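Side-chain contacts in 5'-nucleotidase SurE (Aquifex aeolicus, PDB 2WQK), which probably hydrolyses nucleoside 5'-monophosphates to nucleoside and phosphate with the help of one divalent metal cation per subunit: residues A[234-238]-A[239-243]; A[144-147]-A[148-152]; A[37-40]-A[41-44]; A[131-135]-A[136-140]. All blocks are in the same frame, centred on the assembly; numbering follows the deposited sequence. Where two conformers were deposited one is given.

Overall arrangement
Following the chain from its N terminus, the four contacts come in series, and none nests in or crosses another. Contact 3 forms a tight turn in the loop between strands 29-35 and 52-58, where Ser40 reaches the sodium ion. Contact 4 turns the loop after strand 122-128 into helix 135-152. Contact 2 belongs to the last turns of the same helix, its centre about 20 Å from that of contact 4, before the chain returns to the sheet as strand 158-165. Contact 1 lies beyond strand 225-232, about 25 Å from the centre of the chain, where the C-terminal segment runs along the second subunit. Contacts 1, 2 and 3 touch that subunit; contact 4 touches no other chain.

Contact 1 (A[234-238]-A[239-243]); sequences DLTNY and KVMKS
Asp234 OD1 is gripped twice by Thr236, the residue whose methyl meets Met241 across the contact. Thr236 OG1 lies 2.7 Å from Asp234 OD1, on the syn lone pair. The Thr236 backbone N, 2.9 Å from Asp234 OD1 on its anti side, closes an Asx turn. The other carboxylate oxygen, Asp234 OD2, takes the phenol proton of Tyr238 OH at 2.5 Å, again on a syn lone pair and in the plane of the ring. One carboxylate thus fixes both side chains. Thr236 chi1 of -48° leaves OG1 beside the backbone N, toward Asp234, and CG2 anti to that N, 3.7 Å above the Tyr238 ring plane and over its centre.

Met241 completes the cluster. Its side chain runs beside that of Tyr238, pointing the same way, in an oblique Met-aromatic contact with SD 5.3 Å from the ring centroid. Met241 N donates to Tyr238 O at 3.3 Å, nearly straight at 166°, but from above the carbonyl plane. The Asn237 and Val240 side chains cross at about a right angle, with Asn237 CG against Val240 CG2 (3.6 Å).

This C-terminal segment, beyond strand 225-232, leans on the second subunit: Thr236 OG1 is also hydrogen-bonded to the backbone N of its Gln180, and Lys239 NZ forms a salt bridge with its Glu156. Met241 CE lies 3.3 Å from Thr236 CG2, a doubtful value, shorter than normal contact.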
loop_
_atom_site.group_PDB
_atom_site.type_symbol
_atom_site.label_atom_id
_atom_site.label_comp_id
_atom_site.label_asym_id
_atom_site.label_seq_id
_atom_site.Cartn_x
_atom_site.Cartn_y
_atom_site.Cartn_z
ATOM N N ASP A 234 30.205 3.043 1.505
ATOM C CA ASP A 234 30.539 2.571 0.154
ATOM C C ASP A 234 30.494 1.060 0.182
ATOM O O ASP A 234 31.236 0.437 0.934
ATOM C CB ASP A 234 31.923 3.113 -0.187
ATOM C CG ASP A 234 32.369 2.838 -1.628
ATOM O OD1 ASP A 234 31.786 1.931 -2.302
ATOM O OD2 ASP A 234 33.379 3.539 -2.008
ATOM N N LEU A 235 29.611 0.489 -0.647
ATOM C CA LEU A 235 29.406 -0.946 -0.702
ATOM C C LEU A 235 30.456 -1.661 -1.564
ATOM O O LEU A 235 30.441 -2.891 -1.640
ATOM C CB LEU A 235 27.993 -1.271 -1.270
ATOM C CG LEU A 235 26.790 -0.526 -0.715
ATOM C CD1 LEU A 235 25.458 -0.873 -1.449
ATOM C CD2 LEU A 235 26.704 -0.856 0.745
ATOM N N THR A 236 31.280 -0.904 -2.301
ATOM C CA THR A 236 32.191 -1.535 -3.274
ATOM C C THR A 236 33.210 -2.418 -2.575
ATOM O O THR A 236 33.857 -1.994 -1.598
ATOM C CB THR A 236 32.971 -0.482 -4.078
ATOM O OG1 THR A 236 32.076 0.512 -4.558
ATOM C CG2 THR A 236 33.787 -1.098 -5.218
ATOM N N ASN A 237 33.377 -3.645 -3.072
ATOM C CA ASN A 237 34.459 -4.494 -2.604
ATOM C C ASN A 237 35.713 -4.245 -3.419
ATOM O O ASN A 237 35.960 -4.937 -4.406
ATOM C CB ASN A 237 34.022 -5.968 -2.614
ATOM C CG ASN A 237 35.004 -6.852 -1.870
ATOM O OD1 ASN A 237 36.177 -6.453 -1.629
ATOM N ND2 ASN A 237 34.551 -8.060 -1.498
ATOM N N TYR A 238 36.462 -3.198 -3.045
ATOM C CA TYR A 238 37.650 -2.795 -3.849
ATOM C C TYR A 238 38.720 -3.886 -3.996
ATOM O O TYR A 238 39.357 -4.025 -5.056
ATOM C CB TYR A 238 38.301 -1.532 -3.242
ATOM C CG TYR A 238 37.444 -0.330 -3.388
ATOM C CD1 TYR A 238 37.398 0.353 -4.588
ATOM C CD2 TYR A 238 36.656 0.154 -2.325
ATOM C CE1 TYR A 238 36.588 1.433 -4.750
ATOM C CE2 TYR A 238 35.841 1.252 -2.481
ATOM C CZ TYR A 238 35.803 1.899 -3.696
ATOM O OH TYR A 238 34.991 2.982 -3.894
ATOM N N LYS A 239 38.938 -4.648 -2.930
ATOM C CA LYS A 239 40.002 -5.638 -2.898
ATOM C C LYS A 239 39.853 -6.626 -4.056
ATOM O O LYS A 239 40.860 -7.025 -4.673
ATOM C CB LYS A 239 39.966 -6.411 -1.567
ATOM C CG LYS A 239 40.884 -7.654 -1.553
ATOM C CD LYS A 239 40.476 -8.751 -0.578
ATOM C CE LYS A 239 41.297 -10.026 -0.837
ATOM N NZ LYS A 239 40.980 -10.678 -2.152
ATOM N N VAL A 240 38.608 -7.019 -4.360
ATOM C CA VAL A 240 38.389 -8.088 -5.317
ATOM C C VAL A 240 38.178 -7.664 -6.751
ATOM O O VAL A 240 37.953 -8.525 -7.625
ATOM C CB VAL A 240 37.212 -8.971 -4.907
ATOM C CG1 VAL A 240 37.387 -9.491 -3.465
ATOM C CG2 VAL A 240 35.878 -8.287 -5.079
ATOM N N MET A 241 38.284 -6.368 -7.038
ATOM C CA MET A 241 38.082 -5.940 -8.428
ATOM C C MET A 241 38.982 -6.679 -9.403
ATOM O O MET A 241 38.563 -7.057 -10.516
ATOM C CB MET A 241 38.279 -4.431 -8.550
ATOM C CG MET A 241 37.156 -3.691 -7.941
ATOM S SD MET A 241 37.456 -1.936 -7.988
ATOM C CE MET A 241 35.781 -1.357 -7.858
ATOM N N LYS A 242 40.226 -6.884 -9.009
ATOM C CA LYS A 242 41.202 -7.546 -9.879
ATOM C C LYS A 242 40.762 -8.958 -10.277
ATOM O O LYS A 242 41.086 -9.436 -11.374
ATOM C CB LYS A 242 42.580 -7.569 -9.228
ATOM C CG LYS A 242 42.676 -8.346 -7.906
ATOM C CD LYS A 242 44.080 -8.239 -7.331
ATOM C CE LYS A 242 44.212 -8.905 -6.023
ATOM N NZ LYS A 242 43.285 -8.404 -4.959
ATOM N N SER A 243 39.975 -9.599 -9.406
ATOM C CA SER A 243 39.553 -10.973 -9.619
ATOM C C SER A 243 38.302 -11.097 -10.497
ATOM O O SER A 243 37.909 -12.215 -10.812
ATOM C CB SER A 243 39.308 -11.663 -8.284
ATOM O OG SER A 243 40.590 -11.891 -7.689
#

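Contact 2 (A[144-147]-A[148-152]); sequences DIVK and KVLNE
Two first torsions line up Val146 and Leu150, one helical turn apart: Val146 carries CG1 opposite its own backbone N (chi1 173°), while Leu150 turns CG away from its carbonyl carbon (chi1 -76°). The two side chains then lie alongside each other, pointing the same way, with Val146 CG1 4.1 Å from Leu150 CD1. The neighbouring pair meets differently, for Ile145 and Val149 cross at a slant and their CG2 methyls touch at 4.2 Å.

Both pairs are i to i+4 partners on helix 135-152, the connecting helix of a beta-alpha-beta unit between strands 122-128 and 158-165. The backbone bonds beneath them are short in the middle: Val149 N reaches Ile145 O at 2.9 Å and Leu150 N reaches Val146 O at 2.9 Å, both almost along the C=O axis. The bond from Asn151 N to Lys147 O is longer, at 3.3 Å. A water donates to Lys147 O as well, at 2.8 Å, and weakly to Asn151 OD1.

Val146 packs on Leu88, Leu90 and Phe125 of the sheet, and Ile145 on Leu247 of the second subunit. The chemistry is thus divided round the helix: branched apolar groups face the sheet and the neighbouring chain, and the carbonyl that accepts a water belongs to the exposed Lys147.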
loop_
_atom_site.group_PDB
_atom_site.type_symbol
_atom_site.label_atom_id
_atom_site.label_comp_id
_atom_site.label_asym_id
_atom_site.label_seq_id
_atom_site.Cartn_x
_atom_site.Cartn_y
_atom_site.Cartn_z
ATOM N N ASP A 144 24.428 8.816 26.135
ATOM C CA ASP A 144 25.820 8.537 26.513
ATOM C C ASP A 144 26.686 8.405 25.256
ATOM O O ASP A 144 27.775 8.945 25.185
ATOM C CB ASP A 144 25.949 7.243 27.329
ATOM C CG ASP A 144 25.437 7.375 28.785
ATOM O OD1 ASP A 144 25.241 8.513 29.292
ATOM O OD2 ASP A 144 25.185 6.309 29.380
ATOM N N ILE A 145 26.170 7.678 24.271
ATOM C CA ILE A 145 26.899 7.479 23.013
ATOM C C ILE A 145 27.058 8.781 22.242
ATOM O O ILE A 145 28.155 9.083 21.778
ATOM C CB ILE A 145 26.209 6.345 22.181
ATOM C CG1 ILE A 145 26.383 4.981 22.884
ATOM C CG2 ILE A 145 26.711 6.357 20.743
ATOM C CD1 ILE A 145 25.555 3.892 22.259
ATOM N N VAL A 146 25.966 9.541 22.121
ATOM C CA VAL A 146 26.024 10.823 21.408
ATOM C C VAL A 146 27.066 11.745 22.059
ATOM O O VAL A 146 27.880 12.386 21.368
ATOM C CB VAL A 146 24.648 11.500 21.274
ATOM C CG1 VAL A 146 24.798 12.889 20.681
ATOM C CG2 VAL A 146 23.724 10.639 20.394
ATOM N N LYS A 147 27.064 11.776 23.394
ATOM C CA LYS A 147 28.041 12.636 24.076
ATOM C C LYS A 147 29.482 12.285 23.711
ATOM O O LYS A 147 30.286 13.155 23.338
ATOM C CB LYS A 147 27.841 12.617 25.583
ATOM C CG LYS A 147 28.657 13.689 26.262
ATOM C CD LYS A 147 28.387 13.685 27.760
ATOM C CE LYS A 147 29.251 14.785 28.418
ATOM N NZ LYS A 147 29.030 14.872 29.899
ATOM N N LYS A 148 29.781 10.994 23.702
ATOM C CA LYS A 148 31.113 10.541 23.337
ATOM C C LYS A 148 31.444 10.818 21.869
ATOM O O LYS A 148 32.548 11.251 21.531
ATOM C CB LYS A 148 31.289 9.048 23.658
ATOM C CG LYS A 148 31.240 8.709 25.171
ATOM C CD LYS A 148 31.521 7.220 25.392
ATOM C CE LYS A 148 31.532 6.775 26.862
ATOM N NZ LYS A 148 32.813 7.154 27.511
ATOM N N VAL A 149 30.479 10.616 20.985
ATOM C CA VAL A 149 30.729 10.832 19.573
ATOM C C VAL A 149 30.987 12.314 19.284
ATOM O O VAL A 149 31.805 12.681 18.438
ATOM C CB VAL A 149 29.542 10.292 18.744
ATOM C CG1 VAL A 149 29.588 10.812 17.296
ATOM C CG2 VAL A 149 29.562 8.744 18.795
ATOM N N LEU A 150 30.256 13.190 19.980
ATOM C CA LEU A 150 30.503 14.605 19.782
ATOM C C LEU A 150 31.924 14.989 20.171
ATOM O O LEU A 150 32.500 15.898 19.578
ATOM C CB LEU A 150 29.562 15.434 20.650
ATOM C CG LEU A 150 28.119 15.528 20.160
ATOM C CD1 LEU A 150 27.142 16.157 21.228
ATOM C CD2 LEU A 150 28.015 16.316 18.856
ATOM N N ASN A 151 32.469 14.286 21.151
ATOM C CA ASN A 151 33.846 14.528 21.597
ATOM C C ASN A 151 34.910 13.903 20.720
ATOM O O ASN A 151 35.955 14.514 20.466
ATOM C CB ASN A 151 34.032 14.015 23.018
ATOM C CG ASN A 151 33.440 14.928 24.038
ATOM O OD1 ASN A 151 33.210 16.116 23.769
ATOM N ND2 ASN A 151 33.196 14.392 25.237
ATOM N N GLU A 152 34.673 12.683 20.254
ATOM C CA GLU A 152 35.745 11.931 19.601
ATOM C C GLU A 152 35.559 11.707 18.103
ATOM O O GLU A 152 36.536 11.517 17.385
ATOM C CB GLU A 152 35.915 10.590 20.283
ATOM C CG GLU A 152 36.272 10.686 21.757
ATOM C CD GLU A 152 37.654 11.249 22.023
ATOM O OE1 GLU A 152 38.466 11.417 21.085
ATOM O OE2 GLU A 152 37.927 11.545 23.207
HETATM O O HOH W 1 30.297 15.858 24.190
#

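Contact 3 (A[37-40]-A[41-44]); sequences RNLS and GVGH. With NA (sodium ion), chain D.
Ser40, joined to Gly41 at the centre of a type I turn running from Leu39 to Val42, places its OG 2.4 Å from the bound sodium ion. Asp10 and Asn94 bind the same ion, as does a water. Ser40, Asp10 and Asn94 are also predicted, with Asp9, to bind the divalent cation, so the sodium probably occupies that site.

The second shell sets the hydroxyl. Ser40 chi1 of -60° puts OG anti to the carbonyl carbon, beside the backbone N, and OG and N both reach Asn38 OD1. Ser40 OG gives its proton to Asn38 OD1 at 2.6 Å, in the plane of the amide carbonyl and on a lone pair, which probably leaves a lone pair of the hydroxyl directed to the metal. Ser40 N donates to Asn38 OD1 at 3.0 Å, making an Asx turn.

Further out, Leu39 O is held from opposite faces of its carbonyl plane. Val42 N closes the turn from one face at 3.2 Å (166°); from the other, His44 NE2 donates at 2.9 Å, though bent (139°), with the oxygen close to the imidazole plane. Val42 O lies 3.2 Å above that ring's plane, offset toward the rim. Leu39 CD2 and Val42 CG2 touch at 3.7 Å, and a water joins Asn38 O to Gly41 N.

His44 also packs on Asp9, and on Tyr105 of the second subunit. The histidine thus holds the carbonyl of Leu39, the residue just before the metal ligand Ser40. A sulfate ion, probably from the crystallisation liquor, lies by the Ser40 side chain (nearest atoms about 3 Å apart), consistent with a pocket that receives a phosphate.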
loop_
_atom_site.group_PDB
_atom_site.type_symbol
_atom_site.label_atom_id
_atom_site.label_comp_id
_atom_site.label_asym_id
_atom_site.label_seq_id
_atom_site.Cartn_x
_atom_site.Cartn_y
_atom_site.Cartn_z
ATOM N N ARG A 37 3.369 8.483 9.880
ATOM C CA ARG A 37 2.825 7.123 9.958
ATOM C C ARG A 37 3.997 6.161 10.015
ATOM O O ARG A 37 5.136 6.494 9.718
ATOM C CB ARG A 37 1.948 6.764 8.756
ATOM C CG ARG A 37 2.692 6.673 7.435
ATOM C CD ARG A 37 1.770 6.810 6.209
ATOM N NE ARG A 37 1.199 8.155 6.086
ATOM C CZ ARG A 37 0.246 8.512 5.228
ATOM N NH1 ARG A 37 -0.309 7.617 4.415
ATOM N NH2 ARG A 37 -0.162 9.761 5.199
ATOM N N ASN A 38 3.711 4.931 10.390
ATOM C CA ASN A 38 4.729 3.915 10.463
ATOM C C ASN A 38 5.010 3.356 9.073
ATOM O O ASN A 38 4.110 2.759 8.435
ATOM C CB ASN A 38 4.262 2.787 11.381
ATOM C CG ASN A 38 5.363 1.884 11.784
ATOM O OD1 ASN A 38 6.166 1.509 10.959
ATOM N ND2 ASN A 38 5.446 1.553 13.095
ATOM N N LEU A 39 6.250 3.498 8.628
ATOM C CA LEU A 39 6.661 3.047 7.266
ATOM C C LEU A 39 7.564 1.820 7.279
ATOM O O LEU A 39 8.208 1.477 6.261
ATOM C CB LEU A 39 7.330 4.169 6.469
ATOM C CG LEU A 39 6.430 5.370 6.174
ATOM C CD1 LEU A 39 7.256 6.551 5.585
ATOM C CD2 LEU A 39 5.226 5.061 5.263
ATOM N N SER A 40 7.603 1.130 8.401
ATOM C CA SER A 40 8.495 -0.007 8.565
ATOM C C SER A 40 8.302 -1.075 7.462
ATOM O O SER A 40 9.245 -1.653 6.963
ATOM C CB SER A 40 8.244 -0.627 9.940
ATOM O OG SER A 40 8.511 0.347 10.963
ATOM N N GLY A 41 7.061 -1.298 7.092
ATOM C CA GLY A 41 6.744 -2.427 6.203
ATOM C C GLY A 41 6.830 -2.131 4.714
ATOM O O GLY A 41 6.518 -3.028 3.886
ATOM N N VAL A 42 7.155 -0.901 4.358
ATOM C CA VAL A 42 7.000 -0.411 3.008
ATOM C C VAL A 42 8.301 0.146 2.459
ATOM O O VAL A 42 9.356 -0.165 2.962
ATOM C CB VAL A 42 5.805 0.521 2.867
ATOM C CG1 VAL A 42 4.499 -0.241 3.286
ATOM C CG2 VAL A 42 5.986 1.837 3.632
ATOM N N GLY A 43 8.245 0.893 1.371
ATOM C CA GLY A 43 9.445 1.435 0.769
ATOM C C GLY A 43 10.071 2.562 1.590
ATOM O O GLY A 43 9.337 3.327 2.280
ATOM N N HIS A 44 11.391 2.698 1.454
ATOM C CA HIS A 44 12.166 3.700 2.196
ATOM C C HIS A 44 12.965 4.643 1.306
ATOM O O HIS A 44 13.722 5.450 1.800
ATOM C CB HIS A 44 13.110 2.990 3.173
ATOM C CG HIS A 44 12.403 2.070 4.106
ATOM N ND1 HIS A 44 12.880 0.816 4.450
ATOM C CD2 HIS A 44 11.220 2.211 4.746
ATOM C CE1 HIS A 44 12.015 0.237 5.269
ATOM N NE2 HIS A 44 11.010 1.065 5.475
HETATM NA NA NA D . 10.327 0.560 12.470
HETATM O O HOH W 2 4.513 0.002 7.861
HETATM O O HOH W 3 10.174 -2.429 4.206
HETATM O O HOH W 4 9.669 -1.494 13.628
#

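Contact 4 (A[131-135]-A[136-140]); sequences ENIMF and EEIAK
Ile133 and Ile138 make the close-packed side of this contact, their side chains crossing so that Ile133 CG2 comes 3.7 Å from Ile138 CD1. Ile133 CG2 also sits over the centre of the Phe135 ring, 3.5 Å above its plane. Here chi1 of -62° puts CG1 beside the backbone N and so leaves CG2 anti to it. Ala127 lies against both isoleucines, and Ile93, Pro15 and Ala19 touch Phe135.

The start of helix 135-152, the crossover helix of a beta-alpha-beta unit, joins this side to the looser one. Met134 occupies the N-cap position and is the centre of an inverse gamma turn. Its carbonyl accepts the first helical bond, from Ile138 N at 3.0 Å, and Ala139 N follows to Phe135 O at 2.9 Å. Asn166 OD1 receives the N-H of Met134, fixing the loop just ahead of the helix.

The other part of the contact is looser and more polar. Met134 CB meets Glu137 CG at 3.9 Å, after which the methionine chain bends and leads away. Glu137 bends too, at chi2 (-67°), and its carboxylate has two partners: OE1 accepts from Tyr169 N, while Lys140 NZ makes a salt bridge 3.3 Å from Glu137 OE2, approaching from above the carboxylate plane.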
loop_
_atom_site.group_PDB
_atom_site.type_symbol
_atom_site.label_atom_id
_atom_site.label_comp_id
_atom_site.label_asym_id
_atom_site.label_seq_id
_atom_site.Cartn_x
_atom_site.Cartn_y
_atom_site.Cartn_z
ATOM N N GLU A 131 7.933 -6.453 23.237
ATOM C CA GLU A 131 6.851 -5.944 24.079
ATOM C C GLU A 131 7.413 -5.136 25.234
ATOM O O GLU A 131 8.510 -5.422 25.741
ATOM C CB GLU A 131 6.020 -7.102 24.669
ATOM C CG GLU A 131 5.143 -7.879 23.680
ATOM C CD GLU A 131 4.495 -9.100 24.309
ATOM O OE1 GLU A 131 4.134 -9.042 25.504
ATOM O OE2 GLU A 131 4.345 -10.121 23.605
ATOM N N ASN A 132 6.624 -4.153 25.663
ATOM C CA ASN A 132 6.925 -3.339 26.836
ATOM C C ASN A 132 8.349 -2.829 26.756
ATOM O O ASN A 132 9.160 -3.020 27.667
ATOM C CB ASN A 132 6.732 -4.128 28.135
ATOM C CG ASN A 132 5.404 -4.855 28.189
ATOM O OD1 ASN A 132 4.363 -4.302 27.830
ATOM N ND2 ASN A 132 5.438 -6.117 28.639
ATOM N N ILE A 133 8.649 -2.175 25.646
ATOM C CA ILE A 133 9.973 -1.619 25.479
ATOM C C ILE A 133 10.136 -0.348 26.323
ATOM O O ILE A 133 9.336 0.607 26.211
ATOM C CB ILE A 133 10.254 -1.311 24.001
ATOM C CG1 ILE A 133 10.213 -2.615 23.182
ATOM C CG2 ILE A 133 11.622 -0.620 23.871
ATOM C CD1 ILE A 133 10.350 -2.429 21.684
ATOM N N MET A 134 11.211 -0.329 27.089
ATOM C CA MET A 134 11.521 0.797 27.989
ATOM C C MET A 134 12.319 1.892 27.248
ATOM O O MET A 134 13.523 2.068 27.464
ATOM C CB MET A 134 12.305 0.291 29.190
ATOM C CG MET A 134 11.480 -0.675 30.074
ATOM S SD MET A 134 12.401 -1.324 31.488
ATOM C CE MET A 134 13.330 -2.629 30.693
ATOM N N PHE A 135 11.638 2.619 26.365
ATOM C CA PHE A 135 12.315 3.617 25.526
ATOM C C PHE A 135 13.028 4.697 26.331
ATOM O O PHE A 135 14.054 5.170 25.914
ATOM C CB PHE A 135 11.325 4.246 24.567
ATOM C CG PHE A 135 10.858 3.309 23.502
ATOM C CD1 PHE A 135 11.695 2.993 22.416
ATOM C CD2 PHE A 135 9.594 2.752 23.545
ATOM C CE1 PHE A 135 11.256 2.106 21.463
ATOM C CE2 PHE A 135 9.157 1.892 22.551
ATOM C CZ PHE A 135 9.999 1.585 21.515
ATOM N N GLU A 136 12.479 5.108 27.489
ATOM C CA GLU A 136 13.183 6.124 28.270
ATOM C C GLU A 136 14.463 5.628 28.903
ATOM O O GLU A 136 15.414 6.399 29.011
ATOM C CB GLU A 136 12.278 6.744 29.335
ATOM C CG GLU A 136 11.107 7.436 28.729
ATOM C CD GLU A 136 10.274 8.183 29.755
ATOM O OE1 GLU A 136 10.489 7.981 30.959
ATOM O OE2 GLU A 136 9.413 8.958 29.331
ATOM N N GLU A 137 14.501 4.356 29.314
ATOM C CA GLU A 137 15.729 3.758 29.780
ATOM C C GLU A 137 16.738 3.646 28.636
ATOM O O GLU A 137 17.901 3.953 28.795
ATOM C CB GLU A 137 15.490 2.369 30.367
ATOM C CG GLU A 137 14.597 2.366 31.635
ATOM C CD GLU A 137 15.259 3.042 32.798
ATOM O OE1 GLU A 137 16.457 2.867 33.021
ATOM O OE2 GLU A 137 14.552 3.767 33.528
ATOM N N ILE A 138 16.268 3.193 27.483
ATOM C CA ILE A 138 17.141 3.053 26.319
ATOM C C ILE A 138 17.740 4.395 25.900
ATOM O O ILE A 138 18.925 4.472 25.523
ATOM C CB ILE A 138 16.388 2.373 25.147
ATOM C CG1 ILE A 138 16.168 0.898 25.491
ATOM C CG2 ILE A 138 17.143 2.513 23.797
ATOM C CD1 ILE A 138 15.196 0.154 24.570
ATOM N N ALA A 139 16.943 5.460 25.987
ATOM C CA ALA A 139 17.429 6.782 25.566
ATOM C C ALA A 139 18.626 7.227 26.372
ATOM O O ALA A 139 19.478 7.957 25.886
ATOM C CB ALA A 139 16.313 7.859 25.620
ATOM N N LYS A 140 18.694 6.785 27.637
ATOM C CA LYS A 140 19.834 7.168 28.475
ATOM C C LYS A 140 21.164 6.685 27.881
ATOM O O LYS A 140 22.134 7.442 27.856
ATOM C CB LYS A 140 19.677 6.621 29.905
ATOM C CG LYS A 140 18.458 7.188 30.614
ATOM C CD LYS A 140 18.215 6.486 31.949
ATOM C CE LYS A 140 17.004 7.041 32.642
ATOM N NZ LYS A 140 16.719 6.213 33.888
#